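Local structure of Non-reducing end beta-L-arabinofuranosidase (5MQO) at residues K334-G339 against Y371-S376; C582-H587 against Q596-R601. The protein is a family GH127 glycoside hydrolase of a gut bacterium, probably an aceric acidase that takes part in breaking down plant pectin. All blocks are in the same frame, centred on the assembly; numbering follows the deposited sequence.

Contact 1: K334-G339 against Y371-S376; sequences KMYVTG and YQLPNS
Y336 reaches across to L373 and P374 with its phenol ring. The OH gives a hydrogen bond of 2.7 Å to P374 O. The oxygen lies in the plane of that carbonyl, on a lone pair, with a C=O...O angle of 139°. CD2 of L373 sits over one face of the ring. It is 4.0 Å from the Y336 ring centroid, only 9° off the ring normal, so this is a true CH-pi contact. The ring is thus held by its hydroxyl at one end and by a methyl above its centre. The other methyl of L373 also lies near the opposite backbone, with CD1 3.9 Å from M335 O. Y336 CG lies anti to its own carbonyl carbon (chi1 -69°), which turns the ring toward the 371-376 chain. Y336 also starts a type I beta turn, closed by G339 N to Y336 O at 2.8 Å. The turn is tied further out by G339 O to N388 and T338 O to S415. Just before the turn, K334 forms a salt bridge with D329 of helix 317-333. Both segments are catalytic-domain loops, one leaving helix 317-333 and one leading toward helix 382-399, consistent with the (alpha/alpha)6 barrel of this six-hairpin glycosidase clan.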
ATOM      1  N   LYS A 334     -12.731  -4.483  -9.615  1.00 46.85           N
ATOM      2  CA  LYS A 334     -11.468  -4.547 -10.348  1.00 46.38           C
ATOM      3  C   LYS A 334     -10.208  -4.702  -9.490  1.00 47.42           C
ATOM      4  O   LYS A 334      -9.120  -4.307  -9.914  1.00 49.55           O
ATOM      5  CB  LYS A 334     -11.341  -3.287 -11.194  1.00 44.97           C
ATOM      6  CG  LYS A 334     -12.391  -3.173 -12.261  1.00 45.54           C
ATOM      7  CD  LYS A 334     -12.105  -1.988 -13.154  1.00 45.63           C
ATOM      8  CE  LYS A 334     -13.307  -1.656 -14.026  1.00 45.93           C
ATOM      9  NZ  LYS A 334     -12.997  -0.427 -14.806  1.00 47.06           N
ATOM     10  N   MET A 335     -10.332  -5.271  -8.295  1.00 47.64           N
ATOM     11  CA  MET A 335      -9.201  -5.356  -7.373  1.00 45.91           C
ATOM     12  C   MET A 335      -9.033  -6.785  -6.982  1.00 44.91           C
ATOM     13  O   MET A 335     -10.011  -7.459  -6.645  1.00 45.78           O
ATOM     14  CB  MET A 335      -9.477  -4.548  -6.129  1.00 46.60           C
ATOM     15  CG  MET A 335      -8.396  -4.621  -5.074  1.00 46.41           C
ATOM     16  SD  MET A 335      -8.780  -3.538  -3.697  1.00 49.08           S
ATOM     17  CE  MET A 335      -9.828  -4.655  -2.774  1.00 47.36           C
ATOM     18  N   TYR A 336      -7.793  -7.246  -6.991  1.00 43.66           N
ATOM     19  CA  TYR A 336      -7.516  -8.579  -6.477  1.00 45.51           C
ATOM     20  C   TYR A 336      -7.709  -8.630  -4.942  1.00 46.39           C
ATOM     21  O   TYR A 336      -7.600  -7.610  -4.255  1.00 48.41           O
ATOM     22  CB  TYR A 336      -6.134  -9.026  -6.895  1.00 43.56           C
ATOM     23  CG  TYR A 336      -6.055  -9.276  -8.350  1.00 44.09           C
ATOM     24  CD1 TYR A 336      -5.731  -8.265  -9.251  1.00 45.82           C
ATOM     25  CD2 TYR A 336      -6.289 -10.538  -8.850  1.00 45.55           C
ATOM     26  CE1 TYR A 336      -5.637  -8.520 -10.628  1.00 46.25           C
ATOM     27  CE2 TYR A 336      -6.219 -10.812 -10.207  1.00 46.00           C
ATOM     28  CZ  TYR A 336      -5.886  -9.812 -11.104  1.00 46.69           C
ATOM     29  OH  TYR A 336      -5.818 -10.112 -12.457  1.00 47.65           O
ATOM     30  N   VAL A 337      -7.983  -9.819  -4.417  1.00 46.64           N
ATOM     31  CA  VAL A 337      -8.203 -10.032  -2.969  1.00 46.24           C
ATOM     32  C   VAL A 337      -7.040  -9.608  -2.053  1.00 46.07           C
ATOM     33  O   VAL A 337      -7.247  -9.370  -0.881  1.00 47.92           O
ATOM     34  CB  VAL A 337      -8.590 -11.505  -2.715  1.00 48.19           C
ATOM     35  CG1 VAL A 337      -7.385 -12.411  -2.962  1.00 49.82           C
ATOM     36  CG2 VAL A 337      -9.159 -11.718  -1.313  1.00 48.29           C
ATOM     37  N   THR A 338      -5.837  -9.502  -2.609  1.00 47.03           N
ATOM     38  CA  THR A 338      -4.653  -8.954  -1.952  1.00 46.02           C
ATOM     39  C   THR A 338      -4.511  -7.427  -2.015  1.00 45.49           C
ATOM     40  O   THR A 338      -3.512  -6.869  -1.540  1.00 43.29           O
ATOM     41  CB  THR A 338      -3.391  -9.532  -2.630  1.00 47.43           C
ATOM     42  OG1 THR A 338      -3.362  -9.174  -4.018  1.00 47.07           O
ATOM     43  CG2 THR A 338      -3.367 -11.042  -2.526  1.00 48.94           C
ATOM     44  N   GLY A 339      -5.486  -6.748  -2.616  1.00 47.12           N
ATOM     45  CA  GLY A 339      -5.441  -5.274  -2.799  1.00 47.72           C
ATOM     46  C   GLY A 339      -4.741  -4.817  -4.076  1.00 46.50           C
ATOM     47  O   GLY A 339      -4.735  -3.635  -4.395  1.00 43.59           O
ATOM     48  N   TYR A 371     -14.901  -7.328 -12.990  1.00 47.51           N
ATOM     49  CA  TYR A 371     -14.737  -8.732 -12.659  1.00 46.46           C
ATOM     50  C   TYR A 371     -13.761  -9.539 -13.543  1.00 47.60           C
ATOM     51  O   TYR A 371     -13.848 -10.781 -13.578  1.00 52.76           O
ATOM     52  CB  TYR A 371     -16.105  -9.412 -12.621  1.00 45.54           C
ATOM     53  CG  TYR A 371     -17.114  -8.603 -11.884  1.00 46.21           C
ATOM     54  CD1 TYR A 371     -17.071  -8.489 -10.484  1.00 45.83           C
ATOM     55  CD2 TYR A 371     -18.092  -7.891 -12.573  1.00 46.49           C
ATOM     56  CE1 TYR A 371     -17.998  -7.698  -9.799  1.00 45.83           C
ATOM     57  CE2 TYR A 371     -19.035  -7.129 -11.901  1.00 47.07           C
ATOM     58  CZ  TYR A 371     -18.979  -7.024 -10.514  1.00 45.98           C
ATOM     59  OH  TYR A 371     -19.906  -6.231  -9.888  1.00 45.40           O
ATOM     60  N   GLN A 372     -12.841  -8.888 -14.247  1.00 45.63           N
ATOM     61  CA  GLN A 372     -11.843  -9.630 -15.014  1.00 47.10           C
ATOM     62  C   GLN A 372     -10.595  -9.747 -14.151  1.00 46.88           C
ATOM     63  O   GLN A 372      -9.757  -8.834 -14.122  1.00 45.73           O
ATOM     64  CB  GLN A 372     -11.540  -8.959 -16.356  1.00 48.36           C
ATOM     65  CG  GLN A 372     -10.428  -9.618 -17.155  1.00 48.65           C
ATOM     66  CD  GLN A 372     -10.126  -8.906 -18.452  1.00 50.52           C
ATOM     67  OE1 GLN A 372     -10.398  -7.699 -18.634  1.00 54.94           O
ATOM     68  NE2 GLN A 372      -9.546  -9.649 -19.377  1.00 48.97           N
ATOM     69  N   LEU A 373     -10.485 -10.862 -13.431  1.00 48.22           N
ATOM     70  CA  LEU A 373      -9.427 -11.022 -12.421  1.00 49.79           C
ATOM     71  C   LEU A 373      -8.587 -12.287 -12.553  1.00 49.74           C
ATOM     72  O   LEU A 373      -8.473 -13.041 -11.599  1.00 54.35           O
ATOM     73  CB  LEU A 373     -10.035 -10.901 -11.019  1.00 50.48           C
ATOM     74  CG  LEU A 373     -10.713  -9.535 -10.789  1.00 51.94           C
ATOM     75  CD1 LEU A 373     -11.613  -9.571  -9.555  1.00 52.76           C
ATOM     76  CD2 LEU A 373      -9.684  -8.410 -10.699  1.00 52.03           C
ATOM     77  N   PRO A 374      -7.944 -12.493 -13.720  1.00 50.91           N
ATOM     78  CA  PRO A 374      -7.101 -13.671 -13.928  1.00 50.41           C
ATOM     79  C   PRO A 374      -5.939 -13.761 -12.935  1.00 49.21           C
ATOM     80  O   PRO A 374      -5.548 -12.783 -12.346  1.00 48.45           O
ATOM     81  CB  PRO A 374      -6.538 -13.429 -15.333  1.00 50.25           C
ATOM     82  CG  PRO A 374      -6.466 -11.943 -15.446  1.00 49.45           C
ATOM     83  CD  PRO A 374      -7.783 -11.542 -14.845  1.00 50.65           C
ATOM     84  N   ASN A 375      -5.365 -14.935 -12.826  1.00 48.28           N
ATOM     85  CA  ASN A 375      -4.508 -15.270 -11.733  1.00 49.21           C
ATOM     86  C   ASN A 375      -3.066 -15.385 -12.196  1.00 48.25           C
ATOM     87  O   ASN A 375      -2.201 -14.677 -11.672  1.00 49.32           O
ATOM     88  CB  ASN A 375      -4.983 -16.592 -11.131  1.00 51.82           C
ATOM     89  CG  ASN A 375      -6.267 -16.448 -10.327  1.00 54.13           C
ATOM     90  OD1 ASN A 375      -7.371 -16.747 -10.800  1.00 52.80           O
ATOM     91  ND2 ASN A 375      -6.117 -16.014  -9.081  1.00 57.97           N
ATOM     92  N   SER A 376      -2.814 -16.296 -13.142  1.00 46.50           N
ATOM     93  CA  SER A 376      -1.490 -16.494 -13.728  1.00 45.74           C
ATOM     94  C   SER A 376      -0.988 -15.244 -14.427  1.00 45.58           C
ATOM     95  O   SER A 376       0.208 -14.969 -14.377  1.00 50.14           O
ATOM     96  CB  SER A 376      -1.459 -17.647 -14.744  1.00 45.91           C
ATOM     97  OG  SER A 376      -1.895 -18.890 -14.208  1.00 48.21           O
TER

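Contact 2: C582-H587 against Q596-R601; sequences CLLEAH and QVVVKR
L584 and V598 form one of the antiparallel pairs of a beta hairpin made by strands 581-584 and 596-601. The hairpin lies in the family's C-terminal domain. The strands are clearly twisted, with 146° between their N-to-C directions.

Four backbone hydrogen bonds hold the hairpin. C582 N gives to K600 O at 2.8 Å, and K600 N returns to C582 O at 2.9 Å. The next hydrogen-bonded pair joins L584 N to V598 O at 2.9 Å and V598 N to L584 O at 3.2 Å. L583 and V599 sit between them as a non-hydrogen-bonded pair. Three CA-H...O contacts fill in along the strands; the shortest runs from V599 CA to C582 O, 3.3 Å.

Other strands continue the sheet. Strand 596-601 is hydrogen-bonded to strand 690-697 through V597 and M694, and to strand 604-609 through V599 and Y606. V598 packs on V692, W693 and V605, and V599 on L645.

The apolar contacts fall on two faces. On the face of L583 and V599, L583 leans diagonally toward V597 rather than onto V599. Its CB is 3.5 Å from V597 CG2, a methyl that lies anti to the V597 backbone N. On the face of C582, L584, V598 and K600, L584 CB meets V598 CG1 at 3.6 Å. On the same face the aliphatic chains of L584 and K600 meet. K600 starts out beside L584, then bends at its third torsion (chi3 77°), and its amine end leads away from strand 581-584. Just before that end, K600 CD rests 3.7 Å from L584 CD2.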
ATOM      1  N   CYS A 582     -10.798 -17.935   7.689  1.00 57.85           N
ATOM      2  CA  CYS A 582     -11.914 -17.657   6.768  1.00 59.81           C
ATOM      3  C   CYS A 582     -11.690 -18.213   5.397  1.00 57.05           C
ATOM      4  O   CYS A 582     -10.570 -18.172   4.887  1.00 53.78           O
ATOM      5  CB  CYS A 582     -12.172 -16.171   6.608  1.00 60.44           C
ATOM      6  SG  CYS A 582     -13.051 -15.610   8.031  1.00 70.44           S
ATOM      7  N   LEU A 583     -12.789 -18.698   4.816  1.00 55.74           N
ATOM      8  CA  LEU A 583     -12.836 -19.143   3.442  1.00 55.57           C
ATOM      9  C   LEU A 583     -13.706 -18.138   2.722  1.00 54.83           C
ATOM     10  O   LEU A 583     -14.821 -17.901   3.152  1.00 55.74           O
ATOM     11  CB  LEU A 583     -13.433 -20.547   3.356  1.00 56.60           C
ATOM     12  CG  LEU A 583     -12.430 -21.698   3.548  1.00 58.28           C
ATOM     13  CD1 LEU A 583     -11.622 -21.569   4.834  1.00 59.54           C
ATOM     14  CD2 LEU A 583     -13.162 -23.030   3.521  1.00 58.96           C
ATOM     15  N   LEU A 584     -13.198 -17.535   1.645  1.00 53.57           N
ATOM     16  CA  LEU A 584     -13.917 -16.497   0.948  1.00 53.66           C
ATOM     17  C   LEU A 584     -14.207 -16.977  -0.453  1.00 52.92           C
ATOM     18  O   LEU A 584     -13.369 -17.650  -1.044  1.00 51.97           O
ATOM     19  CB  LEU A 584     -13.078 -15.212   0.885  1.00 56.25           C
ATOM     20  CG  LEU A 584     -12.961 -14.322   2.135  1.00 57.77           C
ATOM     21  CD1 LEU A 584     -12.197 -15.023   3.234  1.00 59.37           C
ATOM     22  CD2 LEU A 584     -12.249 -13.028   1.803  1.00 57.87           C
ATOM     23  N   GLU A 585     -15.376 -16.606  -0.985  1.00 52.05           N
ATOM     24  CA  GLU A 585     -15.713 -16.793  -2.404  1.00 51.91           C
ATOM     25  C   GLU A 585     -15.867 -15.411  -3.057  1.00 50.72           C
ATOM     26  O   GLU A 585     -15.940 -14.386  -2.365  1.00 47.62           O
ATOM     27  CB  GLU A 585     -17.018 -17.579  -2.563  1.00 54.11           C
ATOM     28  CG  GLU A 585     -18.260 -16.726  -2.282  1.00 58.13           C
ATOM     29  CD  GLU A 585     -19.544 -17.510  -2.141  1.00 60.49           C
ATOM     30  OE1 GLU A 585     -19.744 -18.444  -2.931  1.00 62.66           O
ATOM     31  OE2 GLU A 585     -20.356 -17.167  -1.250  1.00 65.17           O
ATOM     32  N   ALA A 586     -15.974 -15.392  -4.384  1.00 48.96           N
ATOM     33  CA  ALA A 586     -16.027 -14.130  -5.108  1.00 49.51           C
ATOM     34  C   ALA A 586     -17.281 -14.055  -5.953  1.00 51.46           C
ATOM     35  O   ALA A 586     -17.928 -15.072  -6.283  1.00 53.89           O
ATOM     36  CB  ALA A 586     -14.788 -13.936  -5.974  1.00 48.39           C
ATOM     37  N   HIS A 587     -17.620 -12.827  -6.302  1.00 50.41           N
ATOM     38  CA  HIS A 587     -18.813 -12.519  -7.113  1.00 51.56           C
ATOM     39  C   HIS A 587     -18.886 -13.431  -8.373  1.00 52.22           C
ATOM     40  O   HIS A 587     -17.868 -13.757  -8.964  1.00 53.57           O
ATOM     41  CB  HIS A 587     -18.740 -11.017  -7.454  1.00 50.44           C
ATOM     42  CG  HIS A 587     -19.959 -10.463  -8.085  1.00 48.77           C
ATOM     43  ND1 HIS A 587     -20.370 -10.842  -9.335  1.00 48.63           N
ATOM     44  CD2 HIS A 587     -20.828  -9.515  -7.670  1.00 48.41           C
ATOM     45  CE1 HIS A 587     -21.455 -10.166  -9.667  1.00 49.26           C
ATOM     46  NE2 HIS A 587     -21.752  -9.352  -8.670  1.00 49.06           N
ATOM     47  N   GLN A 596     -14.182 -21.219  -6.494  1.00 52.44           N
ATOM     48  CA  GLN A 596     -12.874 -21.405  -5.895  1.00 51.82           C
ATOM     49  C   GLN A 596     -12.871 -20.603  -4.615  1.00 51.04           C
ATOM     50  O   GLN A 596     -13.737 -19.735  -4.383  1.00 49.14           O
ATOM     51  CB  GLN A 596     -11.755 -20.966  -6.869  1.00 53.21           C
ATOM     52  CG  GLN A 596     -11.612 -21.892  -8.098  1.00 55.25           C
ATOM     53  CD  GLN A 596     -10.879 -21.267  -9.295  1.00 56.14           C
ATOM     54  OE1 GLN A 596      -9.630 -21.211  -9.313  1.00 59.11           O
ATOM     55  NE2 GLN A 596     -11.647 -20.837 -10.322  1.00 54.56           N
ATOM     56  N   VAL A 597     -11.901 -20.903  -3.766  1.00 49.09           N
ATOM     57  CA  VAL A 597     -11.880 -20.330  -2.452  1.00 47.32           C
ATOM     58  C   VAL A 597     -10.486 -19.799  -2.243  1.00 48.28           C
ATOM     59  O   VAL A 597      -9.518 -20.337  -2.785  1.00 48.18           O
ATOM     60  CB  VAL A 597     -12.340 -21.380  -1.396  1.00 48.08           C
ATOM     61  CG1 VAL A 597     -11.506 -22.644  -1.464  1.00 48.29           C
ATOM     62  CG2 VAL A 597     -12.317 -20.853   0.031  1.00 47.91           C
ATOM     63  N   VAL A 598     -10.424 -18.707  -1.493  1.00 51.32           N
ATOM     64  CA  VAL A 598      -9.201 -18.124  -0.956  1.00 52.92           C
ATOM     65  C   VAL A 598      -9.310 -18.131   0.582  1.00 54.56           C
ATOM     66  O   VAL A 598     -10.396 -17.879   1.139  1.00 52.15           O
ATOM     67  CB  VAL A 598      -8.980 -16.673  -1.433  1.00 52.80           C
ATOM     68  CG1 VAL A 598     -10.155 -15.762  -1.066  1.00 53.59           C
ATOM     69  CG2 VAL A 598      -7.693 -16.101  -0.844  1.00 52.63           C
ATOM     70  N   VAL A 599      -8.177 -18.385   1.245  1.00 55.81           N
ATOM     71  CA  VAL A 599      -8.124 -18.501   2.692  1.00 56.85           C
ATOM     72  C   VAL A 599      -7.507 -17.257   3.308  1.00 55.59           C
ATOM     73  O   VAL A 599      -6.343 -16.969   3.071  1.00 59.22           O
ATOM     74  CB  VAL A 599      -7.250 -19.703   3.134  1.00 59.75           C
ATOM     75  CG1 VAL A 599      -7.244 -19.817   4.653  1.00 62.08           C
ATOM     76  CG2 VAL A 599      -7.717 -21.001   2.489  1.00 59.47           C
ATOM     77  N   LYS A 600      -8.262 -16.548   4.129  1.00 55.25           N
ATOM     78  CA  LYS A 600      -7.712 -15.480   4.979  1.00 54.13           C
ATOM     79  C   LYS A 600      -7.672 -15.944   6.437  1.00 54.29           C
ATOM     80  O   LYS A 600      -8.379 -16.877   6.831  1.00 54.54           O
ATOM     81  CB  LYS A 600      -8.557 -14.203   4.877  1.00 54.11           C
ATOM     82  CG  LYS A 600      -8.489 -13.491   3.517  1.00 55.43           C
ATOM     83  CD  LYS A 600      -9.127 -12.082   3.463  1.00 54.44           C
ATOM     84  CE  LYS A 600      -8.234 -11.036   4.108  1.00 53.48           C
ATOM     85  NZ  LYS A 600      -8.769  -9.665   4.053  1.00 52.53           N
ATOM     86  N   ARG A 601      -6.810 -15.301   7.212  1.00 53.85           N
ATOM     87  CA  ARG A 601      -6.876 -15.320   8.670  1.00 55.55           C
ATOM     88  C   ARG A 601      -6.533 -13.918   9.124  1.00 55.84           C
ATOM     89  O   ARG A 601      -5.423 -13.407   8.861  1.00 55.56           O
ATOM     90  CB  ARG A 601      -5.908 -16.334   9.283  1.00 57.81           C
ATOM     91  CG  ARG A 601      -5.879 -16.312  10.798  1.00 59.99           C
ATOM     92  CD  ARG A 601      -5.398 -17.612  11.440  1.00 62.26           C
ATOM     93  NE  ARG A 601      -5.588 -17.483  12.894  1.00 63.75           N
ATOM     94  CZ  ARG A 601      -4.691 -17.011  13.771  1.00 62.99           C
ATOM     95  NH1 ARG A 601      -3.436 -16.670  13.418  1.00 61.55           N
ATOM     96  NH2 ARG A 601      -5.055 -16.906  15.042  1.00 62.57           N
TER

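From the N terminus, the chain leaves helix 317-333 and enters contact 1. This closes a loop of 31 intervening residues that holds strands 347-349 and 361-364; the chain then runs on to helix 382-399. Contact 2 comes much later and closes a hairpin with eight residues between its segments. The two are in series: neither nests in nor crosses the other. The centres of contact 1 and contact 2 are about 13 Å apart, and the two contacts touch. The rings of Y371 and H587 stack, with Y371 CE1 3.8 Å from H587 CG. V337 CG2 lies 4.2 Å from V598 CG1. Through these touches, loops of the catalytic domain meet the hairpin of the C-terminal domain.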